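Side-chain contacts in 2-hydroxy-3-oxopropionate reductase (Polaromonas sp. JS666, PDB 4DLL), which probably catalyses the reversible, nicotinamide-dependent reduction of 2-hydroxy-3-oxopropionate (tartronate semialdehyde) to glycerate: residues 203-206 against 207-211; 189-192 against 193-196; 253-256 against 257-261. All coordinates share one frame; numbering follows the deposited sequence.

Interaction 1 of 3, residues 203-206 against 207-211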
loop_
_atom_site.group_PDB
_atom_site.type_symbol
_atom_site.label_atom_id
_atom_site.label_comp_id
_atom_site.label_asym_id
_atom_site.label_seq_id
_atom_site.Cartn_x
_atom_site.Cartn_y
_atom_site.Cartn_z
ATOM N N GLN A 203 1.281 -1.811 11.451
ATOM C CA GLN A 203 -0.052 -2.527 11.439
ATOM C C GLN A 203 -1.297 -1.666 11.016
ATOM O O GLN A 203 -2.176 -2.128 10.281
ATOM C CB GLN A 203 -0.292 -3.275 12.765
ATOM C CG GLN A 203 0.695 -4.377 13.086
ATOM C CD GLN A 203 1.168 -5.179 11.841
ATOM O OE1 GLN A 203 2.190 -4.836 11.207
ATOM N NE2 GLN A 203 0.394 -6.214 11.465
HETATM N N MSE A 204 -1.396 -0.443 11.485
HETATM C CA MSE A 204 -2.311 0.539 10.849
HETATM C C MSE A 204 -2.243 0.529 9.325
HETATM O O MSE A 204 -3.257 0.462 8.663
HETATM C CB MSE A 204 -1.933 1.958 11.297
HETATM C CG MSE A 204 -2.229 2.167 12.703
HETATM SE SE MSE A 204 -1.460 3.783 13.510
HETATM C CE MSE A 204 -0.937 2.797 15.060
ATOM N N ILE A 205 -1.051 0.688 8.752
ATOM C CA ILE A 205 -0.961 0.696 7.280
ATOM C C ILE A 205 -1.373 -0.645 6.711
ATOM O O ILE A 205 -2.104 -0.708 5.758
ATOM C CB ILE A 205 0.482 1.050 6.750
ATOM C CG1 ILE A 205 0.927 2.446 7.195
ATOM C CG2 ILE A 205 0.565 0.853 5.222
ATOM C CD1 ILE A 205 2.363 2.783 6.608
ATOM N N VAL A 206 -0.984 -1.738 7.320
ATOM C CA VAL A 206 -1.415 -3.016 6.759
ATOM C C VAL A 206 -2.961 -3.161 6.906
ATOM O O VAL A 206 -3.647 -3.551 5.956
ATOM C CB VAL A 206 -0.601 -4.271 7.371
ATOM C CG1 VAL A 206 -1.228 -5.653 6.994
ATOM C CG2 VAL A 206 0.839 -4.239 6.989
ATOM N N GLY A 207 -3.479 -2.880 8.092
ATOM C CA GLY A 207 -4.907 -3.017 8.385
ATOM C C GLY A 207 -5.788 -2.154 7.508
ATOM O O GLY A 207 -6.830 -2.594 7.058
ATOM N N ILE A 208 -5.380 -0.929 7.235
ATOM C CA ILE A 208 -6.151 -0.082 6.323
ATOM C C ILE A 208 -6.009 -0.497 4.829
ATOM O O ILE A 208 -6.996 -0.478 4.090
ATOM C CB ILE A 208 -5.756 1.402 6.545
ATOM C CG1 ILE A 208 -6.064 1.856 7.994
ATOM C CG2 ILE A 208 -6.464 2.283 5.616
ATOM C CD1 ILE A 208 -5.196 3.092 8.457
ATOM N N THR A 209 -4.798 -0.873 4.382
ATOM C CA THR A 209 -4.548 -1.190 2.999
ATOM C C THR A 209 -5.301 -2.444 2.583
ATOM O O THR A 209 -5.867 -2.517 1.511
ATOM C CB THR A 209 -3.069 -1.341 2.702
ATOM O OG1 THR A 209 -2.400 -0.148 3.121
ATOM C CG2 THR A 209 -2.897 -1.513 1.187
ATOM N N ILE A 210 -5.370 -3.390 3.491
ATOM C CA ILE A 210 -6.237 -4.529 3.335
ATOM C C ILE A 210 -7.665 -4.129 2.948
ATOM O O ILE A 210 -8.196 -4.639 1.958
ATOM C CB ILE A 210 -6.190 -5.381 4.624
ATOM C CG1 ILE A 210 -4.948 -6.245 4.603
ATOM C CG2 ILE A 210 -7.334 -6.363 4.710
ATOM C CD1 ILE A 210 -4.678 -6.936 6.030
ATOM N N GLY A 211 -8.272 -3.234 3.708
ATOM C CA GLY A 211 -9.626 -2.760 3.425
ATOM C C GLY A 211 -9.722 -1.925 2.149
ATOM O O GLY A 211 -10.658 -2.076 1.366
#

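Interaction 2 of 3, residues 189-192 against 193-196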
loop_
_atom_site.group_PDB
_atom_site.type_symbol
_atom_site.label_atom_id
_atom_site.label_comp_id
_atom_site.label_asym_id
_atom_site.label_seq_id
_atom_site.Cartn_x
_atom_site.Cartn_y
_atom_site.Cartn_z
ATOM N N VAL A 189 14.916 2.732 15.670
ATOM C CA VAL A 189 13.865 3.725 15.419
ATOM C C VAL A 189 13.783 4.793 16.508
ATOM O O VAL A 189 13.224 5.876 16.284
ATOM C CB VAL A 189 12.461 3.092 15.231
ATOM C CG1 VAL A 189 12.303 2.434 13.835
ATOM C CG2 VAL A 189 12.134 2.066 16.369
ATOM N N GLY A 190 14.364 4.524 17.669
ATOM C CA GLY A 190 14.233 5.430 18.809
ATOM C C GLY A 190 14.491 4.672 20.110
ATOM O O GLY A 190 15.011 3.558 20.058
ATOM N N PRO A 191 14.102 5.265 21.275
ATOM C CA PRO A 191 14.318 4.737 22.636
ATOM C C PRO A 191 13.280 3.695 22.962
ATOM O O PRO A 191 12.429 3.445 22.148
ATOM C CB PRO A 191 14.173 5.984 23.538
ATOM C CG PRO A 191 14.096 7.164 22.574
ATOM C CD PRO A 191 13.481 6.606 21.327
ATOM N N HIS A 192 13.421 3.016 24.103
ATOM C CA HIS A 192 12.458 1.983 24.553
ATOM C C HIS A 192 11.022 2.308 24.158
ATOM O O HIS A 192 10.582 3.421 24.384
ATOM C CB HIS A 192 12.518 1.735 26.067
ATOM C CG HIS A 192 13.891 1.530 26.621
ATOM N ND1 HIS A 192 14.732 0.515 26.208
ATOM C CD2 HIS A 192 14.554 2.187 27.608
ATOM C CE1 HIS A 192 15.859 0.561 26.904
ATOM N NE2 HIS A 192 15.784 1.582 27.745
ATOM N N GLY A 193 10.340 1.336 23.531
ATOM C CA GLY A 193 8.949 1.412 23.121
ATOM C C GLY A 193 8.775 1.930 21.720
ATOM O O GLY A 193 7.724 1.743 21.137
ATOM N N SER A 194 9.831 2.545 21.179
ATOM C CA SER A 194 9.862 2.993 19.790
ATOM C C SER A 194 9.636 1.911 18.697
ATOM O O SER A 194 9.010 2.185 17.670
ATOM C CB SER A 194 11.202 3.660 19.527
ATOM O OG SER A 194 11.142 5.013 19.893
ATOM N N GLY A 195 10.143 0.701 18.926
ATOM C CA GLY A 195 9.974 -0.395 18.017
ATOM C C GLY A 195 8.510 -0.733 18.048
ATOM O O GLY A 195 7.891 -0.843 17.000
ATOM N N GLN A 196 7.933 -0.906 19.240
ATOM C CA GLN A 196 6.487 -1.235 19.291
ATOM C C GLN A 196 5.646 -0.162 18.646
ATOM O O GLN A 196 4.631 -0.432 18.015
ATOM C CB GLN A 196 5.976 -1.507 20.701
ATOM C CG GLN A 196 6.702 -2.638 21.359
ATOM C CD GLN A 196 6.411 -3.996 20.725
ATOM O OE1 GLN A 196 7.086 -4.984 21.027
ATOM N NE2 GLN A 196 5.436 -4.052 19.844
#

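Interaction 3 of 3, residues 253-256 against 257-261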
loop_
_atom_site.group_PDB
_atom_site.type_symbol
_atom_site.label_atom_id
_atom_site.label_comp_id
_atom_site.label_asym_id
_atom_site.label_seq_id
_atom_site.Cartn_x
_atom_site.Cartn_y
_atom_site.Cartn_z
ATOM N N GLU A 253 -8.510 -15.425 -4.815
ATOM C CA GLU A 253 -8.682 -16.893 -4.716
ATOM C C GLU A 253 -9.598 -17.334 -3.561
ATOM O O GLU A 253 -9.470 -18.460 -3.061
ATOM C CB GLU A 253 -7.328 -17.543 -4.494
ATOM C CG GLU A 253 -6.250 -17.200 -5.546
ATOM C CD GLU A 253 -4.930 -17.857 -5.240
ATOM O OE1 GLU A 253 -4.796 -18.506 -4.177
ATOM O OE2 GLU A 253 -4.016 -17.741 -6.083
ATOM N N ARG A 254 -10.482 -16.457 -3.117
ATOM C CA ARG A 254 -11.162 -16.623 -1.821
ATOM C C ARG A 254 -10.434 -17.506 -0.752
ATOM O O ARG A 254 -11.077 -18.264 -0.007
ATOM C CB ARG A 254 -12.592 -17.111 -2.014
ATOM C CG ARG A 254 -13.432 -16.265 -2.901
ATOM C CD ARG A 254 -13.538 -14.905 -2.319
ATOM N NE ARG A 254 -14.611 -14.108 -2.905
ATOM C CZ ARG A 254 -14.550 -13.484 -4.071
ATOM N NH1 ARG A 254 -13.466 -13.563 -4.847
ATOM N NH2 ARG A 254 -15.597 -12.764 -4.463
ATOM N N ASP A 255 -9.111 -17.371 -0.654
ATOM C CA ASP A 255 -8.307 -18.187 0.263
ATOM C C ASP A 255 -8.074 -17.460 1.604
ATOM O O ASP A 255 -7.081 -16.735 1.773
ATOM C CB ASP A 255 -6.972 -18.490 -0.397
ATOM C CG ASP A 255 -6.083 -19.335 0.456
ATOM O OD1 ASP A 255 -6.583 -19.943 1.445
ATOM O OD2 ASP A 255 -4.867 -19.386 0.138
ATOM N N PHE A 256 -8.990 -17.631 2.542
ATOM C CA PHE A 256 -8.909 -16.891 3.769
ATOM C C PHE A 256 -8.389 -17.724 4.947
ATOM O O PHE A 256 -8.598 -17.375 6.107
ATOM C CB PHE A 256 -10.229 -16.127 4.024
ATOM C CG PHE A 256 -10.582 -15.136 2.900
ATOM C CD1 PHE A 256 -9.623 -14.207 2.416
ATOM C CD2 PHE A 256 -11.847 -15.160 2.291
ATOM C CE1 PHE A 256 -9.929 -13.316 1.349
ATOM C CE2 PHE A 256 -12.168 -14.265 1.208
ATOM C CZ PHE A 256 -11.205 -13.347 0.742
ATOM N N ALA A 257 -7.698 -18.822 4.660
ATOM C CA ALA A 257 -7.060 -19.603 5.733
ATOM C C ALA A 257 -6.053 -18.738 6.484
ATOM O O ALA A 257 -5.277 -18.022 5.867
ATOM C CB ALA A 257 -6.411 -20.877 5.202
ATOM N N PRO A 258 -6.090 -18.788 7.830
ATOM C CA PRO A 258 -5.338 -17.830 8.664
ATOM C C PRO A 258 -3.820 -17.986 8.617
ATOM O O PRO A 258 -3.320 -19.075 8.831
ATOM C CB PRO A 258 -5.874 -18.106 10.072
ATOM C CG PRO A 258 -6.364 -19.533 10.014
ATOM C CD PRO A 258 -6.964 -19.658 8.653
ATOM N N ARG A 259 -3.084 -16.914 8.333
ATOM C CA ARG A 259 -1.635 -16.946 8.608
ATOM C C ARG A 259 -1.343 -16.054 9.831
ATOM O O ARG A 259 -0.674 -16.473 10.803
ATOM C CB ARG A 259 -0.763 -16.591 7.405
ATOM C CG ARG A 259 -1.440 -16.599 6.038
ATOM C CD ARG A 259 -1.754 -17.940 5.418
ATOM N NE ARG A 259 -3.015 -17.813 4.665
ATOM C CZ ARG A 259 -3.212 -18.159 3.392
ATOM N NH1 ARG A 259 -2.225 -18.659 2.649
ATOM N NH2 ARG A 259 -4.406 -17.967 2.851
ATOM N N ALA A 260 -1.889 -14.844 9.788
ATOM C CA ALA A 260 -2.053 -13.989 10.954
ATOM C C ALA A 260 -3.579 -13.752 11.082
ATOM O O ALA A 260 -4.216 -13.194 10.174
ATOM C CB ALA A 260 -1.257 -12.668 10.739
ATOM N N ARG A 261 -4.174 -14.207 12.176
ATOM C CA ARG A 261 -5.641 -14.236 12.298
ATOM C C ARG A 261 -6.241 -12.832 12.226
ATOM O O ARG A 261 -5.568 -11.840 12.490
ATOM C CB ARG A 261 -6.074 -14.994 13.588
#

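Interaction 1 of 3, residues 203-206 against 207-211
T209 turns its hydroxyl back along the helix onto the carbonyl of I205: OG1 stands opposite its own carbonyl carbon and beside its backbone N (chi1 -55°), and donates to I205 O at 2.7 Å. I210 uses the same kind of torsion for CG1 (chi1 -80°), which carries CD1 over V206 O to the side chain of V206. Backbone bonds of helix 194-222 link G207 N to Q203 O, I208 N to M204 O, and I210 N to V206 O. I205 O is gripped twice, because T209 N also donates to it at 3.0 Å, and the two donors arrive from opposite faces of the carbonyl plane. Beside this fork, CG2 of I205 lies 3.8 Å from T209 OG1, the two side chains running alongside each other. V206 and I210 lean across one another, CG1 meeting CD1 at 3.8 Å. A valine in place of T209 would keep the branched shape but would probably cost I205 O its second donor. I205 and I208 also pack on A216 and I208 of the second subunit, while I208 touches I285 and F289 of helix 284-301. The hydroxyl of T209 thus spends its hydrogen inside its own helix, which suits a buried segment whose other side chains offer mainly hydrocarbon to the dimer interface and the neighbouring helices.

Interaction 2 of 3, residues 189-192 against 193-196
One backbone hydrogen bond spans the turn: S194 N donates to P191 O at 2.9 Å, in the carbonyl plane, and closes a type II beta turn over H192 and G193. The van der Waals contacts gather round S194, whose OG rests 3.2 Å from CD of the P191 ring. On the strand side, V189 has CG1 anti to the carbonyl carbon (chi1 -76°), which places CG2 between the backbone N and the carbonyl carbon, from where it meets S194 CB at 3.7 Å and S194 O at 3.4 Å. Backbone shape makes its own demands. G190 brings its CA to 3.3 Å from S194 OG, where a side chain would collide with the hydroxyl, and G193 takes the positive phi (91°) that favours glycine at the third place of a type II turn. Outside the two segments, the carboxylate of D147 accepts from G193 N with one oxygen and from Q196 N with the other, an anion set at the start of the helix. The arrangement is a strand-turn-helix junction, in which strand 184-190, outermost in the nucleotide-binding-type sheet within this chain, passes into helix 194-222, the long helix leading into the helical domain of this dehydrogenase family.

Interaction 3 of 3, residues 253-256 against 257-261
A257 opens the second half of the contact with its methyl carbon CB, a loose 3.9 Å from OD1 of D255. Its carbonyl oxygen is taken up by R259, with NE donating to A257 O at 2.6 Å and NH2 adding a weak bond. P258 follows, its ring carbon CD resting 3.8 Å from F256 O. The chain here is an irregular loop between helices 247-252 and 262-278 of the helical domain; the ring of F256 meets that of F310 with the planes about 40° apart, and V311 and M251 touch it as well. R259 then folds back over the loop, its chain kinked at the second and third torsions, and crosses D255 at about a right angle. Its NH2 forms a salt bridge with D255 OD2 at 3.1 Å, a fairly straight bond (161° at the hydrogen). The aspartate oxygen lies near the guanidinium plane, at its edge, but is itself approached from above the carboxylate, the two planes being 52° apart. D255 presents that carboxylate with CG anti to its backbone N (chi1 -179°). The backbone N-H groups of R259 and A260 both donate to OD1 of D305, and R261 stands next at the N-cap position of helix 262-278.

Interactions 1 and 2 both use helix 194-222, interaction 2 at its start and interaction 1 farther along; their centres are 21 Å apart and their nearest atoms about 7 Å. Between them in sequence, K199 makes a weak hydrogen bond to Q203 and probably occupies the position of the lysine thought to be catalytic in related beta-hydroxyacid dehydrogenases, where the active site lies in the cleft between the two domains. Interaction 3 is about 7 Å from interaction 1 at the nearest atoms, and Q306 joins the two by touching V206, I210 and A260. Interactions 2 and 3 lie on opposite sides of the chain's centre, with centres 30 Å apart.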